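Local structure of pesticidal crystal protein Cry4Aa (2C9K) at residues 503-508 with 588-593; 535-540 with 549-554; 2-7 with 409-414; 231-236 with 261-266. The protein kills mosquito larvae by binding midgut epithelial cells and lysing them colloid-osmotically, this chain being its three-domain functional toxin. One frame throughout, in Å; residues are numbered along the deposited sequence.

Contact 1 (503-508 with 588-593); sequences KDHFKI and VFNRSD
The rings of Phe506 and Phe589 lie nearly parallel, planes 12° apart, but slid so far that they barely overlap, with centroids 4.7 Å apart. What sits over the face of Phe506 is mainly the root of its partner: Phe589 CB stands 3.8 Å from the centroid of the Phe506 ring in a CH-pi contact. The Phe589 ring receives Ile508 CG2 at its edge, 4.1 Å from its CE1, and Phe506 O also lies at that ring's edge. Phe506 has CG between its backbone N and carbonyl carbon (chi1 76°), which turns the ring toward the neighbouring strand. Phe502 meets Phe506 edge-to-face, while Ile602 and Ile605 of strand 600-609 press on Phe506 and Phe589 respectively. On the other face of the sheet, the side chains of His505 and Asn590 run side by side, Asn590 ND2 meeting His505 CB with ring and amide planes 30° apart, and Lys507 CG rests on Val588 CG2 at 4.0 Å. Lys507 NZ turns to Asn480.

The backbones are joined by Phe589 N to Phe506 O (2.8 Å) and Arg591 N to Asp504 O (2.6 Å). At the end of the strand Arg591 runs extended from CG to NE, and its NH2 gives a hydrogen bond of 2.8 Å, within a salt bridge, to the syn lone pair of Asp593 OD2, almost in the guanidinium plane. NH2 also reaches Thr598 O, and NH1 reaches Phe502 O. Strands 505-511 and 584-591 are thus antiparallel neighbours, one face aromatic and inward, the other largely polar and partly exposed, as in the jelly-roll beta-sandwich of the C-terminal domain of delta endotoxins.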
loop_
_atom_site.group_PDB
_atom_site.type_symbol
_atom_site.label_atom_id
_atom_site.label_comp_id
_atom_site.label_asym_id
_atom_site.label_seq_id
_atom_site.Cartn_x
_atom_site.Cartn_y
_atom_site.Cartn_z
ATOM N N LYS A 503 17.430 -15.262 7.347
ATOM C CA LYS A 503 18.747 -15.769 7.737
ATOM C C LYS A 503 18.653 -17.104 8.506
ATOM O O LYS A 503 19.417 -18.040 8.247
ATOM C CB LYS A 503 19.477 -14.725 8.596
ATOM C CG LYS A 503 20.621 -13.995 7.899
ATOM C CD LYS A 503 20.151 -13.280 6.645
ATOM C CE LYS A 503 21.297 -12.582 5.911
ATOM N NZ LYS A 503 21.797 -11.359 6.604
ATOM N N ASP A 504 17.713 -17.187 9.442
ATOM C CA ASP A 504 17.536 -18.389 10.244
ATOM C C ASP A 504 16.142 -19.002 10.141
ATOM O O ASP A 504 15.916 -19.973 9.414
ATOM C CB ASP A 504 17.840 -18.084 11.716
ATOM C CG ASP A 504 17.325 -16.717 12.155
ATOM O OD1 ASP A 504 16.298 -16.256 11.612
ATOM O OD2 ASP A 504 17.939 -16.104 13.057
ATOM N N HIS A 505 15.206 -18.424 10.882
ATOM C CA HIS A 505 13.842 -18.912 10.900
ATOM C C HIS A 505 12.854 -17.763 11.083
ATOM O O HIS A 505 13.243 -16.650 11.429
ATOM C CB HIS A 505 13.683 -19.876 12.061
ATOM C CG HIS A 505 14.020 -19.265 13.387
ATOM N ND1 HIS A 505 15.312 -18.969 13.762
ATOM C CD2 HIS A 505 13.231 -18.865 14.412
ATOM C CE1 HIS A 505 15.305 -18.414 14.961
ATOM N NE2 HIS A 505 14.055 -18.339 15.378
ATOM N N PHE A 506 11.578 -18.047 10.838
ATOM C CA PHE A 506 10.497 -17.080 11.023
ATOM C C PHE A 506 9.205 -17.858 10.879
ATOM O O PHE A 506 9.142 -18.793 10.089
ATOM C CB PHE A 506 10.592 -15.910 10.017
ATOM C CG PHE A 506 10.141 -16.234 8.610
ATOM C CD1 PHE A 506 8.791 -16.224 8.272
ATOM C CD2 PHE A 506 11.076 -16.489 7.607
ATOM C CE1 PHE A 506 8.382 -16.458 6.951
ATOM C CE2 PHE A 506 10.681 -16.726 6.286
ATOM C CZ PHE A 506 9.336 -16.709 5.959
ATOM N N LYS A 507 8.193 -17.501 11.668
ATOM C CA LYS A 507 6.911 -18.203 11.613
ATOM C C LYS A 507 5.683 -17.324 11.438
ATOM O O LYS A 507 5.487 -16.341 12.147
ATOM C CB LYS A 507 6.725 -19.058 12.862
ATOM C CG LYS A 507 5.384 -19.782 12.929
ATOM C CD LYS A 507 4.408 -19.079 13.855
ATOM C CE LYS A 507 4.885 -19.137 15.280
ATOM N NZ LYS A 507 4.183 -18.131 16.108
ATOM N N ILE A 508 4.852 -17.685 10.476
ATOM C CA ILE A 508 3.630 -16.952 10.237
ATOM C C ILE A 508 2.515 -17.942 10.586
ATOM O O ILE A 508 2.623 -19.140 10.287
ATOM C CB ILE A 508 3.559 -16.468 8.757
ATOM C CG1 ILE A 508 2.162 -16.657 8.185
ATOM C CG2 ILE A 508 4.564 -17.203 7.918
ATOM C CD1 ILE A 508 1.179 -15.653 8.667
ATOM N N VAL A 588 6.312 -22.589 10.128
ATOM C CA VAL A 588 7.665 -22.346 10.599
ATOM C C VAL A 588 8.666 -22.528 9.476
ATOM O O VAL A 588 8.839 -23.628 8.972
ATOM C CB VAL A 588 8.050 -23.308 11.731
ATOM C CG1 VAL A 588 9.284 -22.794 12.438
ATOM C CG2 VAL A 588 6.900 -23.463 12.702
ATOM N N PHE A 589 9.316 -21.435 9.094
ATOM C CA PHE A 589 10.320 -21.447 8.043
ATOM C C PHE A 589 11.720 -21.438 8.643
ATOM O O PHE A 589 12.033 -20.621 9.511
ATOM C CB PHE A 589 10.178 -20.219 7.127
ATOM C CG PHE A 589 9.003 -20.277 6.196
ATOM C CD1 PHE A 589 7.746 -19.853 6.608
ATOM C CD2 PHE A 589 9.147 -20.789 4.913
ATOM C CE1 PHE A 589 6.649 -19.941 5.757
ATOM C CE2 PHE A 589 8.052 -20.883 4.053
ATOM C CZ PHE A 589 6.801 -20.459 4.479
ATOM N N ASN A 590 12.563 -22.353 8.173
ATOM C CA ASN A 590 13.951 -22.439 8.627
ATOM C C ASN A 590 14.895 -22.455 7.440
ATOM O O ASN A 590 14.550 -22.938 6.357
ATOM C CB ASN A 590 14.196 -23.712 9.436
ATOM C CG ASN A 590 13.963 -23.522 10.916
ATOM O OD1 ASN A 590 12.991 -24.032 11.470
ATOM N ND2 ASN A 590 14.856 -22.783 11.569
ATOM N N ARG A 591 16.086 -21.912 7.650
ATOM C CA ARG A 591 17.118 -21.906 6.624
ATOM C C ARG A 591 18.233 -22.799 7.163
ATOM O O ARG A 591 18.725 -22.573 8.265
ATOM C CB ARG A 591 17.634 -20.491 6.385
ATOM C CG ARG A 591 18.717 -20.450 5.349
ATOM C CD ARG A 591 18.946 -19.074 4.792
ATOM N NE ARG A 591 20.073 -19.113 3.873
ATOM C CZ ARG A 591 20.559 -18.054 3.242
ATOM N NH1 ARG A 591 20.006 -16.866 3.430
ATOM N NH2 ARG A 591 21.601 -18.188 2.433
ATOM N N SER A 592 18.626 -23.814 6.402
ATOM C CA SER A 592 19.656 -24.732 6.874
ATOM C C SER A 592 21.003 -24.649 6.171
ATOM O O SER A 592 22.009 -25.098 6.711
ATOM C CB SER A 592 19.136 -26.159 6.782
ATOM O OG SER A 592 18.714 -26.436 5.465
ATOM N N ASP A 593 21.025 -24.084 4.970
ATOM C CA ASP A 593 22.268 -23.966 4.211
ATOM C C ASP A 593 23.335 -23.212 5.002
ATOM O O ASP A 593 23.029 -22.538 5.976
ATOM C CB ASP A 593 22.020 -23.256 2.873
ATOM C CG ASP A 593 21.560 -21.824 3.046
ATOM O OD1 ASP A 593 20.393 -21.613 3.436
ATOM O OD2 ASP A 593 22.370 -20.906 2.794
#

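Contact 2 (535-540 with 549-554); sequences AVINLS and MALNPT
Ile537 reaches across to both Met549 and Leu551 with its CG1-CD1 branch. CG1 stands between the backbone N and the carbonyl carbon (chi1 49°), and with chi2 near 180° CD1 reaches Leu551, just past the end of the strand, 3.4 Å from Leu551 CD2. The two side chains meet at about a right angle, and Ile537 CG2 also comes to 4.0 Å from Leu551 CD1. Met549 takes a similar first torsion (chi1 63°), which brings its CG alongside Ile537 CG1 at 3.7 Å, both side chains pointing the same way. The Met549 chain then runs straight to the sulfur and bends only at chi3; its end leads away from segment 535-540, and the side chain touches Phe573.

On the opposite face of this strand pair the contact is slighter: Val536 CG2 and Ala550 CB are 4.4 Å apart. Backbone bonds fix the register, with Ile537 N to Met549 O and Leu551 N to Ala535 O both 2.9 Å and almost straight, and Met549 N to Ile537 O more bent at 3.1 Å. Ile537 pairs with Met549 as a hydrogen-bonded pair, Val536 with Ala550 as a non-hydrogen-bonded one. Ile523 and Tyr525 of strand 517-527 and Val600 of strand 600-609 cover the side bearing Ile537 and Leu551. This is an antiparallel beta hairpin, strands 536-541 and 545-550, at the margin of a sheet, its apolar face packed into the interior of the C-terminal beta-sandwich.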
loop_
_atom_site.group_PDB
_atom_site.type_symbol
_atom_site.label_atom_id
_atom_site.label_comp_id
_atom_site.label_asym_id
_atom_site.label_seq_id
_atom_site.Cartn_x
_atom_site.Cartn_y
_atom_site.Cartn_z
ATOM N N ALA A 535 20.590 -21.206 -1.146
ATOM C CA ALA A 535 20.069 -21.252 0.208
ATOM C C ALA A 535 19.033 -22.366 0.191
ATOM O O ALA A 535 18.405 -22.625 -0.836
ATOM C CB ALA A 535 19.420 -19.930 0.572
ATOM N N VAL A 536 18.869 -23.044 1.316
ATOM C CA VAL A 536 17.896 -24.122 1.412
ATOM C C VAL A 536 16.859 -23.721 2.445
ATOM O O VAL A 536 17.208 -23.209 3.506
ATOM C CB VAL A 536 18.583 -25.440 1.826
ATOM C CG1 VAL A 536 17.556 -26.467 2.265
ATOM C CG2 VAL A 536 19.369 -25.977 0.659
ATOM N N ILE A 537 15.589 -23.953 2.135
ATOM C CA ILE A 537 14.501 -23.591 3.040
ATOM C C ILE A 537 13.612 -24.751 3.468
ATOM O O ILE A 537 13.064 -25.469 2.634
ATOM C CB ILE A 537 13.620 -22.534 2.395
ATOM C CG1 ILE A 537 13.261 -22.990 0.974
ATOM C CG2 ILE A 537 14.339 -21.197 2.415
ATOM C CD1 ILE A 537 12.543 -21.964 0.138
ATOM N N ASN A 538 13.464 -24.921 4.775
ATOM C CA ASN A 538 12.637 -25.990 5.303
ATOM C C ASN A 538 11.409 -25.423 5.985
ATOM O O ASN A 538 11.498 -24.577 6.871
ATOM C CB ASN A 538 13.443 -26.844 6.270
ATOM C CG ASN A 538 14.592 -27.540 5.587
ATOM O OD1 ASN A 538 14.386 -28.385 4.715
ATOM N ND2 ASN A 538 15.816 -27.181 5.966
ATOM N N LEU A 539 10.258 -25.912 5.545
ATOM C CA LEU A 539 8.957 -25.486 6.040
ATOM C C LEU A 539 8.378 -26.595 6.906
ATOM O O LEU A 539 8.121 -27.698 6.416
ATOM C CB LEU A 539 8.023 -25.257 4.853
ATOM C CG LEU A 539 7.072 -24.068 4.747
ATOM C CD1 LEU A 539 6.040 -24.410 3.673
ATOM C CD2 LEU A 539 6.389 -23.777 6.068
ATOM N N SER A 540 8.179 -26.318 8.189
ATOM C CA SER A 540 7.602 -27.319 9.067
ATOM C C SER A 540 6.204 -26.906 9.470
ATOM O O SER A 540 6.008 -25.869 10.109
ATOM C CB SER A 540 8.448 -27.514 10.323
ATOM O OG SER A 540 9.568 -28.340 10.063
ATOM N N MET A 549 13.178 -27.167 0.059
ATOM C CA MET A 549 13.644 -26.933 -1.299
ATOM C C MET A 549 14.827 -25.951 -1.365
ATOM O O MET A 549 15.093 -25.199 -0.423
ATOM C CB MET A 549 12.476 -26.427 -2.162
ATOM C CG MET A 549 11.898 -25.095 -1.721
ATOM S SD MET A 549 10.517 -24.477 -2.738
ATOM C CE MET A 549 11.077 -24.945 -4.411
ATOM N N ALA A 550 15.539 -25.981 -2.487
ATOM C CA ALA A 550 16.676 -25.102 -2.714
ATOM C C ALA A 550 16.210 -23.916 -3.547
ATOM O O ALA A 550 15.469 -24.082 -4.517
ATOM C CB ALA A 550 17.768 -25.846 -3.450
ATOM N N LEU A 551 16.636 -22.720 -3.159
ATOM C CA LEU A 551 16.270 -21.511 -3.878
ATOM C C LEU A 551 17.331 -21.226 -4.935
ATOM O O LEU A 551 18.478 -21.648 -4.796
ATOM C CB LEU A 551 16.159 -20.338 -2.904
ATOM C CG LEU A 551 15.004 -20.427 -1.904
ATOM C CD1 LEU A 551 15.041 -19.224 -0.975
ATOM C CD2 LEU A 551 13.684 -20.481 -2.650
ATOM N N ASN A 552 16.949 -20.513 -5.992
ATOM C CA ASN A 552 17.880 -20.190 -7.070
ATOM C C ASN A 552 18.271 -18.722 -7.042
ATOM O O ASN A 552 17.548 -17.884 -6.493
ATOM C CB ASN A 552 17.241 -20.485 -8.423
ATOM C CG ASN A 552 16.790 -21.921 -8.555
ATOM O OD1 ASN A 552 15.824 -22.208 -9.265
ATOM N ND2 ASN A 552 17.490 -22.835 -7.885
ATOM N N PRO A 553 19.432 -18.387 -7.623
ATOM C CA PRO A 553 19.865 -16.986 -7.644
ATOM C C PRO A 553 18.864 -16.278 -8.539
ATOM O O PRO A 553 18.342 -16.885 -9.465
ATOM C CB PRO A 553 21.240 -17.063 -8.277
ATOM C CG PRO A 553 21.703 -18.428 -7.900
ATOM C CD PRO A 553 20.495 -19.268 -8.123
ATOM N N THR A 554 18.584 -15.009 -8.273
ATOM C CA THR A 554 17.614 -14.287 -9.093
ATOM C C THR A 554 18.120 -12.901 -9.464
ATOM O O THR A 554 17.634 -12.273 -10.407
ATOM C CB THR A 554 16.270 -14.165 -8.359
ATOM O OG1 THR A 554 16.400 -13.246 -7.270
ATOM C CG2 THR A 554 15.850 -15.525 -7.814
HETATM O O HOH W 1 19.524 -19.237 -3.588
#

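Contact 3 (2-7 with 409-414); sequences ELSAYT and LPILKR
Thr7 lays its hydroxyl against Pro410 and the carbonyl of Ile411: OG1 is 3.3 Å from Pro410 CB and gives a hydrogen bond of 2.7 Å to Ile411 O, meeting that oxygen at a C=O...OG1 angle of 162°. OG1 lies between the backbone N and the carbonyl carbon of its own residue (chi1 47°), the position from which it can face the loop, and the Thr7 side chain crosses the proline ring at about a right angle. Three residues earlier, Ser4 meets the same loop through carbon: its CB is 3.6 Å from Ile411 CG1 and 3.9 Å from Pro410 CB, while its own CA lies 3.8 Å from Pro410 CB. The contact joins two domains of the three-domain toxin fold, setting the start of helix 5-16, of the N-terminal helical domain, on the loop between strands 402-407 and 432-440 of the central beta-prism domain. Leu412, its CG anti to the backbone N (chi1 174°), brings CD1 to 3.3 Å from Thr7 O, a van der Waals contact. The loop is also held from within its own domain, as Asn429 OD1 accepts from the backbone nitrogens of both Leu412 and Lys413, and Ser431 OG bonds to Pro410 O. On the helical side, Leu3 and Ala5 pack on Phe50 of helix 46-58, and farther along the loop Arg414 lies on Thr32, Pro35 and Val36 of helix 29-37.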
loop_
_atom_site.group_PDB
_atom_site.type_symbol
_atom_site.label_atom_id
_atom_site.label_comp_id
_atom_site.label_asym_id
_atom_site.label_seq_id
_atom_site.Cartn_x
_atom_site.Cartn_y
_atom_site.Cartn_z
ATOM N N GLU A 2 -7.240 14.949 -0.595
ATOM C CA GLU A 2 -8.650 14.984 -0.965
ATOM C C GLU A 2 -8.835 14.564 -2.430
ATOM O O GLU A 2 -8.833 15.385 -3.343
ATOM C CB GLU A 2 -9.246 16.382 -0.692
ATOM C CG GLU A 2 -9.313 17.342 -1.880
ATOM C CD GLU A 2 -7.951 17.828 -2.353
ATOM O OE1 GLU A 2 -6.940 17.122 -2.128
ATOM O OE2 GLU A 2 -7.901 18.919 -2.966
ATOM N N LEU A 3 -8.973 13.260 -2.642
ATOM C CA LEU A 3 -9.164 12.697 -3.977
ATOM C C LEU A 3 -9.276 11.182 -3.802
ATOM O O LEU A 3 -8.266 10.492 -3.664
ATOM C CB LEU A 3 -7.977 13.069 -4.874
ATOM C CG LEU A 3 -8.111 12.847 -6.386
ATOM C CD1 LEU A 3 -9.569 12.975 -6.826
ATOM C CD2 LEU A 3 -7.233 13.857 -7.119
ATOM N N SER A 4 -10.509 10.680 -3.805
ATOM C CA SER A 4 -10.781 9.263 -3.581
ATOM C C SER A 4 -10.535 8.273 -4.707
ATOM O O SER A 4 -10.584 7.071 -4.482
ATOM C CB SER A 4 -12.220 9.092 -3.094
ATOM O OG SER A 4 -13.145 9.461 -4.101
ATOM N N ALA A 5 -10.278 8.748 -5.916
ATOM C CA ALA A 5 -10.039 7.824 -7.020
ATOM C C ALA A 5 -8.854 6.913 -6.709
ATOM O O ALA A 5 -8.923 5.701 -6.925
ATOM C CB ALA A 5 -9.789 8.590 -8.310
ATOM N N TYR A 6 -7.767 7.496 -6.205
ATOM C CA TYR A 6 -6.569 6.735 -5.853
ATOM C C TYR A 6 -6.946 5.488 -5.063
ATOM O O TYR A 6 -6.659 4.364 -5.474
ATOM C CB TYR A 6 -5.622 7.590 -5.001
ATOM C CG TYR A 6 -5.019 8.789 -5.706
ATOM C CD1 TYR A 6 -4.566 9.883 -4.976
ATOM C CD2 TYR A 6 -4.882 8.819 -7.098
ATOM C CE1 TYR A 6 -3.992 10.979 -5.604
ATOM C CE2 TYR A 6 -4.308 9.910 -7.738
ATOM C CZ TYR A 6 -3.866 10.989 -6.985
ATOM O OH TYR A 6 -3.308 12.087 -7.608
ATOM N N THR A 7 -7.598 5.696 -3.924
ATOM C CA THR A 7 -7.999 4.588 -3.076
ATOM C C THR A 7 -9.134 3.727 -3.638
ATOM O O THR A 7 -9.233 2.553 -3.288
ATOM C CB THR A 7 -8.369 5.081 -1.658
ATOM O OG1 THR A 7 -9.228 6.222 -1.752
ATOM C CG2 THR A 7 -7.113 5.464 -0.884
ATOM N N LEU A 409 -7.742 8.187 5.665
ATOM C CA LEU A 409 -7.655 8.215 4.212
ATOM C C LEU A 409 -9.028 8.187 3.540
ATOM O O LEU A 409 -10.049 7.959 4.188
ATOM C CB LEU A 409 -6.779 7.062 3.717
ATOM C CG LEU A 409 -5.263 7.255 3.899
ATOM C CD1 LEU A 409 -4.810 8.483 3.143
ATOM C CD2 LEU A 409 -4.918 7.405 5.371
ATOM N N PRO A 410 -9.070 8.436 2.227
ATOM C CA PRO A 410 -10.334 8.439 1.486
ATOM C C PRO A 410 -11.096 7.111 1.495
ATOM O O PRO A 410 -10.582 6.084 1.942
ATOM C CB PRO A 410 -9.898 8.840 0.078
ATOM C CG PRO A 410 -8.715 9.708 0.332
ATOM C CD PRO A 410 -7.972 8.913 1.374
ATOM N N ILE A 411 -12.332 7.149 0.995
ATOM C CA ILE A 411 -13.170 5.957 0.912
ATOM C C ILE A 411 -12.496 4.915 0.016
ATOM O O ILE A 411 -11.590 5.233 -0.762
ATOM C CB ILE A 411 -14.550 6.281 0.319
ATOM C CG1 ILE A 411 -14.385 7.055 -0.995
ATOM C CG2 ILE A 411 -15.376 7.062 1.326
ATOM C CD1 ILE A 411 -15.704 7.376 -1.694
ATOM N N LEU A 412 -12.952 3.672 0.124
ATOM C CA LEU A 412 -12.387 2.577 -0.649
ATOM C C LEU A 412 -13.319 2.123 -1.768
ATOM O O LEU A 412 -12.901 1.431 -2.701
ATOM C CB LEU A 412 -12.091 1.410 0.287
ATOM C CG LEU A 412 -11.619 0.119 -0.355
ATOM C CD1 LEU A 412 -10.271 0.343 -1.005
ATOM C CD2 LEU A 412 -11.539 -0.949 0.696
ATOM N N LYS A 413 -14.583 2.519 -1.674
ATOM C CA LYS A 413 -15.575 2.149 -2.673
ATOM C C LYS A 413 -16.392 3.354 -3.122
ATOM O O LYS A 413 -16.421 4.373 -2.438
ATOM C CB LYS A 413 -16.516 1.091 -2.095
ATOM C CG LYS A 413 -15.818 -0.144 -1.580
ATOM C CD LYS A 413 -16.814 -1.238 -1.241
ATOM C CE LYS A 413 -17.644 -0.911 -0.009
ATOM N NZ LYS A 413 -16.882 -1.040 1.257
ATOM N N ARG A 414 -17.048 3.234 -4.275
ATOM C CA ARG A 414 -17.889 4.314 -4.778
ATOM C C ARG A 414 -18.949 4.563 -3.722
ATOM O O ARG A 414 -19.633 3.641 -3.279
ATOM C CB ARG A 414 -18.546 3.924 -6.093
ATOM C CG ARG A 414 -17.567 3.712 -7.220
ATOM C CD ARG A 414 -18.313 3.365 -8.494
ATOM N NE ARG A 414 -19.135 4.480 -8.948
ATOM C CZ ARG A 414 -20.021 4.400 -9.934
ATOM N NH1 ARG A 414 -20.207 3.250 -10.571
ATOM N NH2 ARG A 414 -20.710 5.478 -10.291
#

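Contact 4 (231-236 with 261-266); sequences KMTTAV and REIYQV
Thr233 and Ile263 mark the closest backbone approach, their CA atoms 7.8 Å apart, and segments 231-236 and 261-266 meet through side chains with no hydrogen bond between them; just outside, Asn226 and Thr230 of helix 222-240 bond to Tyr264 O. The helix widens into a pi-type turn at 233-236. Thr234 OG1 bonds back to Lys231 O at 2.9 Å, from above the carbonyl plane, and its methyl is left to face the strand. The chi1 of Thr233 (-74°) sets OG1, which bonds to Arg229 O, beside the backbone N and CG2 beside the carbonyl carbon, from where the methyl lies over a face of the Arg261 guanidinium, 3.7 Å from Arg261 NE, and 3.8 Å from Ile263 CG2. Thr234 CG2 meets Ile263 CD1 at 3.9 Å, crossing it at about a right angle. Ile263 CG2 also stands 3.9 Å above the guanidinium plane, toward its rim, and the Arg261 chain bends at chi2 to bring the group there. Arg261 thus offers its flat surface to methyl groups while its NH2 serves Asp238 of helix 222-240, in a salt bridge, and His432; the methyls would be expected to limit water there and may favour the ion pair between the helical and central domains.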
loop_
_atom_site.group_PDB
_atom_site.type_symbol
_atom_site.label_atom_id
_atom_site.label_comp_id
_atom_site.label_asym_id
_atom_site.label_seq_id
_atom_site.Cartn_x
_atom_site.Cartn_y
_atom_site.Cartn_z
ATOM N N LYS A 231 0.684 10.237 -0.924
ATOM C CA LYS A 231 -0.199 10.396 -2.079
ATOM C C LYS A 231 0.147 9.411 -3.185
ATOM O O LYS A 231 -0.743 8.772 -3.738
ATOM C CB LYS A 231 -0.129 11.825 -2.637
ATOM C CG LYS A 231 -0.351 12.925 -1.607
ATOM C CD LYS A 231 -1.671 12.762 -0.881
ATOM C CE LYS A 231 -1.743 13.641 0.372
ATOM N NZ LYS A 231 -1.990 15.095 0.105
ATOM N N MET A 232 1.434 9.283 -3.499
ATOM C CA MET A 232 1.873 8.378 -4.555
ATOM C C MET A 232 1.768 6.906 -4.182
ATOM O O MET A 232 1.609 6.047 -5.050
ATOM C CB MET A 232 3.306 8.705 -4.976
ATOM C CG MET A 232 3.445 10.053 -5.657
ATOM S SD MET A 232 2.357 10.240 -7.093
ATOM C CE MET A 232 0.992 11.108 -6.399
ATOM N N THR A 233 1.867 6.592 -2.900
ATOM C CA THR A 233 1.742 5.199 -2.515
ATOM C C THR A 233 0.321 4.746 -2.818
ATOM O O THR A 233 0.117 3.685 -3.405
ATOM C CB THR A 233 2.022 4.994 -1.028
ATOM O OG1 THR A 233 3.430 5.111 -0.795
ATOM C CG2 THR A 233 1.536 3.620 -0.578
ATOM N N THR A 234 -0.657 5.561 -2.433
ATOM C CA THR A 234 -2.056 5.232 -2.661
ATOM C C THR A 234 -2.463 5.380 -4.123
ATOM O O THR A 234 -3.485 4.838 -4.539
ATOM C CB THR A 234 -2.978 6.119 -1.817
ATOM O OG1 THR A 234 -2.925 7.465 -2.296
ATOM C CG2 THR A 234 -2.538 6.106 -0.382
ATOM N N ALA A 235 -1.675 6.115 -4.903
ATOM C CA ALA A 235 -1.999 6.308 -6.314
ATOM C C ALA A 235 -1.249 5.324 -7.201
ATOM O O ALA A 235 -1.854 4.570 -7.956
ATOM C CB ALA A 235 -1.689 7.738 -6.739
ATOM N N VAL A 236 0.070 5.308 -7.088
ATOM C CA VAL A 236 0.872 4.418 -7.908
ATOM C C VAL A 236 1.290 3.101 -7.254
ATOM O O VAL A 236 0.782 2.047 -7.614
ATOM C CB VAL A 236 2.129 5.150 -8.410
ATOM C CG1 VAL A 236 2.885 4.286 -9.417
ATOM C CG2 VAL A 236 1.722 6.477 -9.033
ATOM N N ARG A 261 2.132 -2.143 3.565
ATOM C CA ARG A 261 2.874 -0.903 3.828
ATOM C C ARG A 261 2.144 0.125 4.711
ATOM O O ARG A 261 0.909 0.177 4.744
ATOM C CB ARG A 261 3.218 -0.220 2.506
ATOM C CG ARG A 261 2.122 0.700 1.961
ATOM C CD ARG A 261 0.825 -0.048 1.698
ATOM N NE ARG A 261 -0.203 0.807 1.110
ATOM C CZ ARG A 261 -1.000 1.612 1.805
ATOM N NH1 ARG A 261 -0.897 1.670 3.130
ATOM N NH2 ARG A 261 -1.901 2.360 1.173
ATOM N N GLU A 262 2.918 0.953 5.409
ATOM C CA GLU A 262 2.347 2.014 6.242
ATOM C C GLU A 262 2.552 3.365 5.569
ATOM O O GLU A 262 3.502 3.552 4.806
ATOM C CB GLU A 262 3.023 2.089 7.621
ATOM C CG GLU A 262 2.605 1.027 8.629
ATOM C CD GLU A 262 3.149 1.285 10.032
ATOM O OE1 GLU A 262 4.380 1.325 10.213
ATOM O OE2 GLU A 262 2.337 1.447 10.962
ATOM N N ILE A 263 1.653 4.304 5.838
ATOM C CA ILE A 263 1.789 5.655 5.309
ATOM C C ILE A 263 1.480 6.574 6.480
ATOM O O ILE A 263 0.761 6.186 7.393
ATOM C CB ILE A 263 0.854 5.927 4.106
ATOM C CG1 ILE A 263 -0.606 5.752 4.504
ATOM C CG2 ILE A 263 1.246 5.020 2.944
ATOM C CD1 ILE A 263 -1.569 6.054 3.368
ATOM N N TYR A 264 2.034 7.781 6.464
ATOM C CA TYR A 264 1.862 8.704 7.583
ATOM C C TYR A 264 1.324 10.077 7.225
ATOM O O TYR A 264 1.581 10.603 6.142
ATOM C CB TYR A 264 3.207 8.908 8.307
ATOM C CG TYR A 264 4.001 7.644 8.590
ATOM C CD1 TYR A 264 4.655 6.967 7.571
ATOM C CD2 TYR A 264 4.102 7.133 9.886
ATOM C CE1 TYR A 264 5.391 5.818 7.826
ATOM C CE2 TYR A 264 4.834 5.985 10.154
ATOM C CZ TYR A 264 5.479 5.328 9.118
ATOM O OH TYR A 264 6.208 4.178 9.368
ATOM N N GLN A 265 0.584 10.653 8.165
ATOM C CA GLN A 265 0.032 11.993 8.025
ATOM C C GLN A 265 0.630 12.695 9.246
ATOM O O GLN A 265 0.771 12.075 10.302
ATOM C CB GLN A 265 -1.501 11.950 8.089
ATOM C CG GLN A 265 -2.148 11.168 6.941
ATOM C CD GLN A 265 -3.678 11.133 7.008
ATOM O OE1 GLN A 265 -4.264 11.019 8.084
ATOM N NE2 GLN A 265 -4.326 11.205 5.851
ATOM N N VAL A 266 1.004 13.966 9.129
ATOM C CA VAL A 266 1.622 14.628 10.277
ATOM C C VAL A 266 0.912 15.853 10.862
ATOM O O VAL A 266 0.155 16.546 10.183
ATOM C CB VAL A 266 3.122 14.955 9.964
ATOM C CG1 VAL A 266 3.405 14.723 8.491
ATOM C CG2 VAL A 266 3.466 16.375 10.375
#

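Overall arrangement
From the N terminus, the first residues to form a contact are 2-7; contact 3 closes only at 409-414, a loop that takes in nearly all of the helical domain and much of the central one. Contact 4 (231-236 with 261-266) lies wholly within that span as a short loop across the domain junction. The two touch, Tyr6 packing on Ala235 and Leu409 on Ile263, so both tie the helical bundle to the central domain. Further on, contact 1 opens at 503 and closes at 593, enclosing the hairpin of contact 2. These adjoin through strands 584-591 and 536-541 of one C-terminal-domain sheet, centres about 10 Å apart. The centres of contacts 1 and 3 lie about 38 Å apart, on opposite sides of the chain's centre.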